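Local coordinates for ParB domain protein nuclease (Sulfolobus solfataricus, PDB 5K5D) that probably takes part in archaeal plasmid DNA segregation as a ParB-like partition protein and may also act as a nuclease, at residues B[250-253]-B[254-258]; B[224-227]-B[228-231]; B[67-71]-B[72-76]; B[188-191]-B[192-196]. The protein carries 4 engineered substitutions. One frame throughout, in Å; residues are numbered along the deposited sequence.

Contact 1. Residues B[250-253]-B[254-258]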
loop_
_atom_site.group_PDB
_atom_site.type_symbol
_atom_site.label_atom_id
_atom_site.label_comp_id
_atom_site.label_asym_id
_atom_site.label_seq_id
_atom_site.Cartn_x
_atom_site.Cartn_y
_atom_site.Cartn_z
ATOM N N THR B 250 14.261 -4.176 13.346
ATOM C CA THR B 250 14.390 -2.922 12.620
ATOM C C THR B 250 15.840 -2.513 12.465
ATOM O O THR B 250 16.152 -1.523 11.801
ATOM C CB THR B 250 13.644 -1.803 13.325
ATOM O OG1 THR B 250 14.326 -1.467 14.540
ATOM C CG2 THR B 250 12.226 -2.249 13.635
ATOM N N THR B 251 16.728 -3.278 13.083
ATOM C CA THR B 251 18.147 -2.979 13.011
ATOM C C THR B 251 18.904 -4.106 12.322
ATOM O O THR B 251 18.536 -5.281 12.433
ATOM C CB THR B 251 18.740 -2.730 14.410
ATOM O OG1 THR B 251 18.058 -1.632 15.029
ATOM C CG2 THR B 251 20.215 -2.398 14.308
ATOM N N ARG B 252 19.957 -3.739 11.598
ATOM C CA ARG B 252 20.841 -4.724 10.992
ATOM C C ARG B 252 21.538 -5.545 12.076
ATOM O O ARG B 252 21.733 -6.752 11.927
ATOM C CB ARG B 252 21.880 -4.038 10.105
ATOM C CG ARG B 252 22.847 -5.004 9.441
ATOM C CD ARG B 252 23.908 -4.277 8.629
ATOM N NE ARG B 252 24.810 -5.220 7.974
ATOM C CZ ARG B 252 25.873 -5.765 8.558
ATOM N NH1 ARG B 252 26.637 -6.616 7.887
ATOM N NH2 ARG B 252 26.171 -5.456 9.813
ATOM N N GLU B 253 21.909 -4.879 13.167
ATOM C CA GLU B 253 22.524 -5.543 14.309
ATOM C C GLU B 253 21.616 -6.644 14.840
ATOM O O GLU B 253 22.085 -7.717 15.214
ATOM C CB GLU B 253 22.823 -4.536 15.423
ATOM C CG GLU B 253 24.303 -4.372 15.747
ATOM C CD GLU B 253 24.914 -5.611 16.389
ATOM O OE1 GLU B 253 25.995 -6.044 15.933
ATOM O OE2 GLU B 253 24.322 -6.144 17.354
ATOM N N GLY B 254 20.315 -6.370 14.870
ATOM C CA GLY B 254 19.345 -7.320 15.381
ATOM C C GLY B 254 19.113 -8.483 14.437
ATOM O O GLY B 254 18.929 -9.622 14.873
ATOM N N ARG B 255 19.121 -8.199 13.139
ATOM C CA ARG B 255 18.867 -9.230 12.141
ATOM C C ARG B 255 19.944 -10.307 12.164
ATOM O O ARG B 255 19.634 -11.494 12.104
ATOM C CB ARG B 255 18.730 -8.620 10.746
ATOM C CG ARG B 255 17.633 -7.567 10.655
ATOM C CD ARG B 255 17.406 -7.103 9.230
ATOM N NE ARG B 255 16.644 -5.859 9.192
ATOM C CZ ARG B 255 17.170 -4.669 8.921
ATOM N NH1 ARG B 255 18.462 -4.563 8.647
ATOM N NH2 ARG B 255 16.404 -3.584 8.916
ATOM N N LYS B 256 21.204 -9.895 12.254
ATOM C CA LYS B 256 22.304 -10.841 12.405
ATOM C C LYS B 256 21.983 -11.873 13.484
ATOM O O LYS B 256 22.126 -13.077 13.271
ATOM C CB LYS B 256 23.603 -10.111 12.753
ATOM C CG LYS B 256 24.300 -9.442 11.576
ATOM C CD LYS B 256 25.611 -8.803 12.018
ATOM C CE LYS B 256 26.491 -8.440 10.835
ATOM N NZ LYS B 256 26.980 -9.647 10.111
ATOM N N ILE B 257 21.532 -11.399 14.641
ATOM C CA ILE B 257 21.182 -12.298 15.737
ATOM C C ILE B 257 20.118 -13.313 15.316
ATOM O O ILE B 257 20.165 -14.474 15.723
ATOM C CB ILE B 257 20.702 -11.526 16.982
ATOM C CG1 ILE B 257 21.822 -10.630 17.511
ATOM C CG2 ILE B 257 20.243 -12.491 18.066
ATOM C CD1 ILE B 257 21.358 -9.625 18.533
ATOM N N ILE B 258 19.177 -12.873 14.485
ATOM C CA ILE B 258 18.118 -13.745 13.982
ATOM C C ILE B 258 18.590 -14.631 12.831
ATOM O O ILE B 258 18.151 -15.773 12.701
ATOM C CB ILE B 258 16.901 -12.941 13.471
ATOM C CG1 ILE B 258 16.358 -12.010 14.552
ATOM C CG2 ILE B 258 15.808 -13.882 12.992
ATOM C CD1 ILE B 258 15.100 -11.288 14.131
#

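Contact 2. Residues B[224-227]-B[228-231]. Engineered in segment 228-231: Met231 (natural residue Leu).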
loop_
_atom_site.group_PDB
_atom_site.type_symbol
_atom_site.label_atom_id
_atom_site.label_comp_id
_atom_site.label_asym_id
_atom_site.label_seq_id
_atom_site.Cartn_x
_atom_site.Cartn_y
_atom_site.Cartn_z
ATOM N N ILE B 224 13.762 -13.136 7.404
ATOM C CA ILE B 224 13.469 -13.324 8.820
ATOM C C ILE B 224 12.329 -14.316 9.008
ATOM O O ILE B 224 12.385 -15.177 9.889
ATOM C CB ILE B 224 13.085 -11.996 9.493
ATOM C CG1 ILE B 224 14.313 -11.093 9.622
ATOM C CG2 ILE B 224 12.465 -12.252 10.857
ATOM C CD1 ILE B 224 14.021 -9.747 10.249
ATOM N N TYR B 225 11.300 -14.189 8.173
ATOM C CA TYR B 225 10.144 -15.079 8.234
ATOM C C TYR B 225 10.551 -16.539 8.066
ATOM O O TYR B 225 10.376 -17.354 8.974
ATOM C CB TYR B 225 9.110 -14.699 7.168
ATOM C CG TYR B 225 7.987 -15.697 7.034
ATOM C CD1 TYR B 225 6.984 -15.776 7.994
ATOM C CD2 TYR B 225 7.927 -16.567 5.950
ATOM C CE1 TYR B 225 5.950 -16.694 7.877
ATOM C CE2 TYR B 225 6.896 -17.490 5.827
ATOM C CZ TYR B 225 5.913 -17.547 6.794
ATOM O OH TYR B 225 4.886 -18.454 6.680
ATOM N N THR B 226 11.086 -16.864 6.894
ATOM C CA THR B 226 11.475 -18.232 6.581
ATOM C C THR B 226 12.474 -18.774 7.602
ATOM O O THR B 226 12.432 -19.950 7.966
ATOM C CB THR B 226 12.064 -18.328 5.166
ATOM O OG1 THR B 226 13.106 -17.356 5.017
ATOM C CG2 THR B 226 10.982 -18.053 4.131
ATOM N N ARG B 227 13.363 -17.905 8.068
ATOM C CA ARG B 227 14.342 -18.274 9.084
ATOM C C ARG B 227 13.658 -18.694 10.383
ATOM O O ARG B 227 13.765 -19.842 10.812
ATOM C CB ARG B 227 15.293 -17.104 9.338
ATOM C CG ARG B 227 16.082 -17.191 10.631
ATOM C CD ARG B 227 17.076 -18.333 10.606
ATOM N NE ARG B 227 17.956 -18.305 11.770
ATOM C CZ ARG B 227 18.960 -19.152 11.968
ATOM N NH1 ARG B 227 19.212 -20.100 11.076
ATOM N NH2 ARG B 227 19.710 -19.053 13.056
ATOM N N VAL B 228 12.940 -17.758 10.993
ATOM C CA VAL B 228 12.299 -17.987 12.283
ATOM C C VAL B 228 11.260 -19.110 12.252
ATOM O O VAL B 228 10.933 -19.686 13.290
ATOM C CB VAL B 228 11.669 -16.688 12.825
ATOM C CG1 VAL B 228 10.928 -16.952 14.104
ATOM C CG2 VAL B 228 12.747 -15.643 13.064
ATOM N N LYS B 229 10.753 -19.436 11.066
ATOM C CA LYS B 229 9.753 -20.495 10.949
ATOM C C LYS B 229 10.404 -21.863 10.784
ATOM O O LYS B 229 9.758 -22.894 10.967
ATOM C CB LYS B 229 8.781 -20.222 9.796
ATOM C CG LYS B 229 9.320 -20.573 8.420
ATOM C CD LYS B 229 8.353 -20.139 7.329
ATOM C CE LYS B 229 8.811 -20.609 5.954
ATOM N NZ LYS B 229 8.704 -22.088 5.809
ATOM N N ASP B 230 11.685 -21.870 10.429
ATOM C CA ASP B 230 12.441 -23.113 10.370
ATOM C C ASP B 230 12.909 -23.490 11.770
ATOM O O ASP B 230 12.935 -24.663 12.133
ATOM C CB ASP B 230 13.634 -22.981 9.423
ATOM C CG ASP B 230 13.214 -22.793 7.976
ATOM O OD1 ASP B 230 12.034 -23.056 7.655
ATOM O OD2 ASP B 230 14.065 -22.387 7.157
HETATM N N MSE B 231 13.267 -22.480 12.557
HETATM C CA MSE B 231 13.695 -22.690 13.935
HETATM C C MSE B 231 12.505 -23.028 14.829
HETATM O O MSE B 231 12.665 -23.260 16.030
HETATM C CB MSE B 231 14.388 -21.437 14.477
HETATM C CG MSE B 231 15.371 -20.765 13.523
HETATM SE SE MSE B 231 16.981 -21.805 13.179
HETATM C CE MSE B 231 16.302 -23.022 11.814
#

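Contact 3. Residues B[67-71]-B[72-76]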
loop_
_atom_site.group_PDB
_atom_site.type_symbol
_atom_site.label_atom_id
_atom_site.label_comp_id
_atom_site.label_asym_id
_atom_site.label_seq_id
_atom_site.Cartn_x
_atom_site.Cartn_y
_atom_site.Cartn_z
ATOM N N ASP B 67 -3.850 21.275 -3.151
ATOM C CA ASP B 67 -3.541 22.134 -2.014
ATOM C C ASP B 67 -2.543 23.227 -2.397
ATOM O O ASP B 67 -2.701 24.394 -2.030
ATOM C CB ASP B 67 -3.005 21.308 -0.842
ATOM C CG ASP B 67 -2.720 22.158 0.383
ATOM O OD1 ASP B 67 -3.674 22.469 1.128
ATOM O OD2 ASP B 67 -1.544 22.521 0.597
ATOM N N ILE B 68 -1.514 22.838 -3.141
ATOM C CA ILE B 68 -0.523 23.781 -3.635
ATOM C C ILE B 68 -1.170 24.847 -4.521
ATOM O O ILE B 68 -0.936 26.041 -4.342
ATOM C CB ILE B 68 0.577 23.052 -4.417
ATOM C CG1 ILE B 68 1.237 21.998 -3.521
ATOM C CG2 ILE B 68 1.595 24.040 -4.959
ATOM C CD1 ILE B 68 2.255 21.130 -4.226
HETATM N N MSE B 69 -1.998 24.410 -5.464
HETATM C CA MSE B 69 -2.639 25.318 -6.407
HETATM C C MSE B 69 -3.584 26.282 -5.707
HETATM O O MSE B 69 -3.738 27.432 -6.121
HETATM C CB MSE B 69 -3.405 24.529 -7.468
HETATM C CG MSE B 69 -2.518 23.759 -8.426
HETATM SE SE MSE B 69 -3.563 22.971 -9.865
HETATM C CE MSE B 69 -4.542 21.652 -8.820
ATOM N N LYS B 70 -4.226 25.794 -4.652
ATOM C CA LYS B 70 -5.110 26.616 -3.847
ATOM C C LYS B 70 -4.300 27.755 -3.224
ATOM O O LYS B 70 -4.739 28.907 -3.205
ATOM C CB LYS B 70 -5.759 25.769 -2.752
ATOM C CG LYS B 70 -7.231 26.059 -2.522
ATOM C CD LYS B 70 -8.102 25.285 -3.496
ATOM C CE LYS B 70 -8.250 23.830 -3.078
ATOM N NZ LYS B 70 -9.152 23.664 -1.901
ATOM N N LYS B 71 -3.109 27.424 -2.729
ATOM C CA LYS B 71 -2.232 28.404 -2.093
ATOM C C LYS B 71 -1.509 29.302 -3.101
ATOM O O LYS B 71 -1.104 30.413 -2.767
ATOM C CB LYS B 71 -1.221 27.707 -1.175
ATOM C CG LYS B 71 -1.852 27.090 0.063
ATOM C CD LYS B 71 -0.910 26.117 0.741
ATOM C CE LYS B 71 -1.567 25.489 1.961
ATOM N NZ LYS B 71 -0.634 24.585 2.691
ATOM N N LEU B 72 -1.359 28.825 -4.331
ATOM C CA LEU B 72 -0.689 29.600 -5.366
ATOM C C LEU B 72 -1.655 30.499 -6.134
ATOM O O LEU B 72 -1.300 31.064 -7.169
ATOM C CB LEU B 72 0.074 28.685 -6.326
ATOM C CG LEU B 72 1.519 28.362 -5.938
ATOM C CD1 LEU B 72 1.597 27.900 -4.493
ATOM C CD2 LEU B 72 2.117 27.320 -6.876
ATOM N N GLY B 73 -2.877 30.626 -5.627
ATOM C CA GLY B 73 -3.851 31.529 -6.211
ATOM C C GLY B 73 -4.700 30.947 -7.330
ATOM O O GLY B 73 -5.690 31.557 -7.740
ATOM N N PHE B 74 -4.320 29.772 -7.828
ATOM C CA PHE B 74 -5.071 29.133 -8.903
ATOM C C PHE B 74 -6.574 29.242 -8.665
ATOM O O PHE B 74 -7.050 29.052 -7.547
ATOM C CB PHE B 74 -4.653 27.672 -9.066
ATOM C CG PHE B 74 -3.278 27.497 -9.646
ATOM C CD1 PHE B 74 -2.153 27.821 -8.906
ATOM C CD2 PHE B 74 -3.110 27.007 -10.931
ATOM C CE1 PHE B 74 -0.887 27.661 -9.438
ATOM C CE2 PHE B 74 -1.847 26.844 -11.467
ATOM C CZ PHE B 74 -0.734 27.172 -10.720
ATOM N N LYS B 75 -7.317 29.565 -9.719
ATOM C CA LYS B 75 -8.759 29.756 -9.604
ATOM C C LYS B 75 -9.539 28.616 -10.249
ATOM O O LYS B 75 -10.722 28.424 -9.972
ATOM C CB LYS B 75 -9.177 31.096 -10.220
ATOM C CG LYS B 75 -8.580 32.315 -9.528
ATOM C CD LYS B 75 -8.932 32.331 -8.045
ATOM C CE LYS B 75 -8.205 33.450 -7.312
ATOM N NZ LYS B 75 -8.522 33.457 -5.855
ATOM N N GLU B 76 -8.873 27.863 -11.116
ATOM C CA GLU B 76 -9.520 26.743 -11.786
ATOM C C GLU B 76 -8.511 25.668 -12.158
ATOM O O GLU B 76 -7.352 25.957 -12.458
ATOM C CB GLU B 76 -10.307 27.211 -13.016
ATOM C CG GLU B 76 -9.473 27.773 -14.152
ATOM C CD GLU B 76 -10.330 28.257 -15.313
ATOM O OE1 GLU B 76 -11.465 28.722 -15.067
ATOM O OE2 GLU B 76 -9.872 28.164 -16.471
#

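Contact 4. Residues B[188-191]-B[192-196]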
loop_
_atom_site.group_PDB
_atom_site.type_symbol
_atom_site.label_atom_id
_atom_site.label_comp_id
_atom_site.label_asym_id
_atom_site.label_seq_id
_atom_site.Cartn_x
_atom_site.Cartn_y
_atom_site.Cartn_z
ATOM N N SER B 188 7.948 -7.145 -8.351
ATOM C CA SER B 188 8.327 -8.345 -9.077
ATOM C C SER B 188 7.418 -9.501 -8.696
ATOM O O SER B 188 6.623 -9.396 -7.764
ATOM C CB SER B 188 9.783 -8.711 -8.786
ATOM O OG SER B 188 9.948 -9.125 -7.440
ATOM N N GLU B 189 7.542 -10.603 -9.425
ATOM C CA GLU B 189 6.739 -11.784 -9.158
ATOM C C GLU B 189 6.963 -12.256 -7.722
ATOM O O GLU B 189 6.009 -12.443 -6.967
ATOM C CB GLU B 189 7.093 -12.896 -10.148
ATOM C CG GLU B 189 6.024 -13.972 -10.310
ATOM C CD GLU B 189 4.909 -13.558 -11.255
ATOM O OE1 GLU B 189 3.867 -14.249 -11.281
ATOM O OE2 GLU B 189 5.074 -12.551 -11.977
ATOM N N SER B 190 8.228 -12.429 -7.348
ATOM C CA SER B 190 8.590 -12.953 -6.030
ATOM C C SER B 190 8.276 -11.968 -4.907
ATOM O O SER B 190 7.922 -12.370 -3.799
ATOM C CB SER B 190 10.073 -13.328 -5.990
ATOM O OG SER B 190 10.889 -12.179 -6.136
ATOM N N ASP B 191 8.419 -10.678 -5.198
ATOM C CA ASP B 191 8.050 -9.632 -4.252
ATOM C C ASP B 191 6.555 -9.661 -3.919
ATOM O O ASP B 191 6.168 -9.436 -2.775
ATOM C CB ASP B 191 8.449 -8.253 -4.783
ATOM C CG ASP B 191 9.828 -7.822 -4.312
ATOM O OD1 ASP B 191 10.135 -6.614 -4.401
ATOM O OD2 ASP B 191 10.600 -8.688 -3.842
ATOM N N LYS B 192 5.718 -9.932 -4.916
ATOM C CA LYS B 192 4.279 -10.017 -4.684
ATOM C C LYS B 192 3.942 -11.257 -3.872
ATOM O O LYS B 192 2.985 -11.266 -3.098
ATOM C CB LYS B 192 3.504 -10.057 -6.001
ATOM C CG LYS B 192 3.549 -8.774 -6.806
ATOM C CD LYS B 192 2.703 -8.899 -8.058
ATOM C CE LYS B 192 2.895 -7.712 -8.971
ATOM N NZ LYS B 192 4.271 -7.689 -9.535
ATOM N N ARG B 193 4.732 -12.307 -4.053
ATOM C CA ARG B 193 4.469 -13.564 -3.375
ATOM C C ARG B 193 4.984 -13.495 -1.946
ATOM O O ARG B 193 4.331 -13.972 -1.017
ATOM C CB ARG B 193 5.112 -14.725 -4.130
ATOM C CG ARG B 193 4.720 -16.082 -3.591
ATOM C CD ARG B 193 5.281 -17.200 -4.443
ATOM N NE ARG B 193 5.099 -18.493 -3.795
ATOM C CZ ARG B 193 5.960 -19.015 -2.930
ATOM N NH1 ARG B 193 7.067 -18.354 -2.616
ATOM N NH2 ARG B 193 5.717 -20.197 -2.382
ATOM N N LYS B 194 6.160 -12.893 -1.784
ATOM C CA LYS B 194 6.735 -12.655 -0.467
ATOM C C LYS B 194 5.800 -11.787 0.354
ATOM O O LYS B 194 5.520 -12.084 1.514
ATOM C CB LYS B 194 8.093 -11.959 -0.586
ATOM C CG LYS B 194 9.236 -12.866 -0.983
ATOM C CD LYS B 194 10.489 -12.053 -1.253
ATOM C CE LYS B 194 11.663 -12.942 -1.636
ATOM N NZ LYS B 194 12.816 -12.143 -2.140
HETATM N N MSE B 195 5.326 -10.705 -0.253
HETATM C CA MSE B 195 4.452 -9.777 0.446
HETATM C C MSE B 195 3.142 -10.452 0.821
HETATM O O MSE B 195 2.640 -10.271 1.929
HETATM C CB MSE B 195 4.189 -8.529 -0.397
HETATM C CG MSE B 195 3.691 -7.349 0.425
HETATM SE SE MSE B 195 1.821 -6.884 0.122
HETATM C CE MSE B 195 2.039 -5.890 -1.532
ATOM N N ALA B 196 2.602 -11.242 -0.104
ATOM C CA ALA B 196 1.331 -11.923 0.118
ATOM C C ALA B 196 1.418 -12.913 1.275
ATOM O O ALA B 196 0.528 -12.964 2.128
ATOM C CB ALA B 196 0.870 -12.621 -1.152
#

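Contact 1. Residues B[250-253]-B[254-258]
One face of the Arg255 guanidinium lies over the peptide joining Thr251 to Arg252, with Thr251 C and Arg252 N beneath it and Thr251 O 3.6 Å from its plane, displaced to the rim. Thr250 O approaches the same group obliquely, 3.6 Å from NH2. This is the N-terminal first turn of helix 252-259, with Thr251 at the N-cap position although its side chain makes no capping bond. The carbonyl of Thr251 starts the helical bonding, accepting Arg255 N at 3.1 Å and, weakly, Gly254 N, while CG of Arg255 touches the same oxygen at 3.0 Å. With CG set beside the backbone N (chi1 -57°) and the chain extended from there to NE, the arginine is laid back over the start of its own helix. NE adds a weak bond to Ile249 O, and the chain also touches Val216, Pro217 and Gln220, tying this turn to the beginning of helix 218-230. Thr250 OG1 is turned to another partner, Asp246 O, in helix 242-250. On the exposed flank, one turn apart, Arg252 and Lys256 meet through the lysine methylene CE, which comes to 3.2 Å from Arg252 NH2 at a slant to the guanidinium. Arg252 NH1 and Lys256 NZ, like charges 3.8 Å apart, probably disfavour each other. The backbone of the same pair is joined by an almost straight helical bond, Lys256 N to Arg252 O, with an N-H...O angle of 174°.

Contact 2. Residues B[224-227]-B[228-231]
Tyr225 with Lys229 and Arg227 with Met231 are local side-chain pairs four residues apart on the closing turns of helix 218-230, in the second domain of the protein. The lysine chain crosses the tyrosine ring: CD sits over one face, 3.8 Å from the ring centroid and 29° off its normal, a CH-pi contact. CG of Lys229 lies between the backbone N and the carbonyl carbon (chi1 79°), which brings the aliphatic chain across the ring, while CE also reaches Thr226 CG2. Tyr225 is itself packed between helices, touching Leu198 and Asn201 of helix 189-201 and Leu234 of helix 234-238. In the second pair SE of Met231, an engineered selenomethionine (leucine in the natural sequence), stands 3.5 Å above the centre of the Arg227 guanidinium plane. That guanidinium is fixed by partners further along the chain, Ile258 O at NE and the carboxylate of Asp261 at NH2, so it ties this helix to helix 252-259 and the loop beyond. On the buried side Ile224 and Val228 run side by side, their CG2 methyls 4.1 Å apart, and both rest on Leu237. Along the backbone, Val228 N to Ile224 O is a regular bond of 2.9 Å, whereas Arg227 O accepts two donors, Met231 N at 3.2 Å close to the carbonyl direction and Asp230 N at 2.9 Å from above the carbonyl plane.

Contact 3. Residues B[67-71]-B[72-76]
Leu72 N bonds to Ile68 O at 2.8 Å, in the carbonyl plane, and weakly to Met69 O, closing helix 63-71 where the ParB-like N-terminal domain turns from this helix into strand 76-82. Leu72 is the first residue to leave helical angles. Gly73 then takes a positive phi of 88°, a left-handed conformation in which a CB would be jammed against the carbonyl O of Leu72. The reversal folds Phe74 back over Met69, a selenomethionine here. CG of Met69 lies over the centre of the ring, 4.0 Å from its centroid and 11° off the normal, and SE follows obliquely at 4.6 Å in a Met-aromatic contact. Leu72 CB sits in plane at the ring edge. An alanine at Phe74 is likely to leave this flank of Met69 uncovered and the turn without one of its apolar ties to the helix. Met69 also packs on Leu42 and Ile68 on Leu38, both of helix 37-45; CG2 of Ile68 lies 3.8 Å from Leu72 CD2. At the surface the extended Lys71 chain carries NZ back to Asp67, which also pairs with Arg35, in a 3.1 Å salt bridge on the syn lone pair of OD2.

Contact 4. Residues B[188-191]-B[192-196]
An N-cap opens helix 189-201: Ser188, just before the first turn, accepts Asp191 N on its OG at 3.1 Å, with an N-H...O angle of 153°. The serine also gives its carbonyl to the next segment, where Lys192 N bonds to Ser188 O at 3.0 Å. Lys192 then folds back on that carbonyl. Its CG lies beside the backbone N (chi1 -68°) and the chain bends only at its last torsion, so that CG passes 3.3 Å from Ser188 O and NZ makes a weak bond of 3.4 Å to the same oxygen. The buried ammonium is held chiefly by Asp181, in a salt bridge, and by Asn184 OD1, which fasten the helix start to the segment after helix 170-180. A methionine in place of Lys192 would probably leave the Asp181 carboxylate without this charge partner. Asp191 and Lys194 stand near each other, OD2 to NZ 4.4 Å, beyond a salt bridge, and each has its main partner elsewhere: Lys109 for Asp191 OD1, Asp219 of helix 218-230 for Lys194 NZ. The carboxylate's place in the first turn would probably also suit the helix dipole. On another side the selenomethionine Met195 packs against Leu113 and Phe116 of helix 109-128. Its N bonds to Asp191 O at 2.9 Å.

All four are local contacts at helix ends: contacts 1 and 4 begin helices 252-259 and 189-201, contacts 2 and 3 close helices 218-230 and 63-71. Contact 1 is a surface contact rich in like charge; the other three are partly buried. Contacts 1 and 2 share one domain and touch through a probable hydrogen bond, Arg227 NE to Ile258 O at 2.7 Å, and through packing of Ile258 on Val228. Contact 4, centred about 17 Å from contact 2, is salt-bridged to the same helix 218-230 and is marked by salt bridges to residues outside its segments. Contact 3 stands apart in the N-terminal domain, its centre about 40 Å from that of contact 4, and relies on aromatic and aliphatic packing.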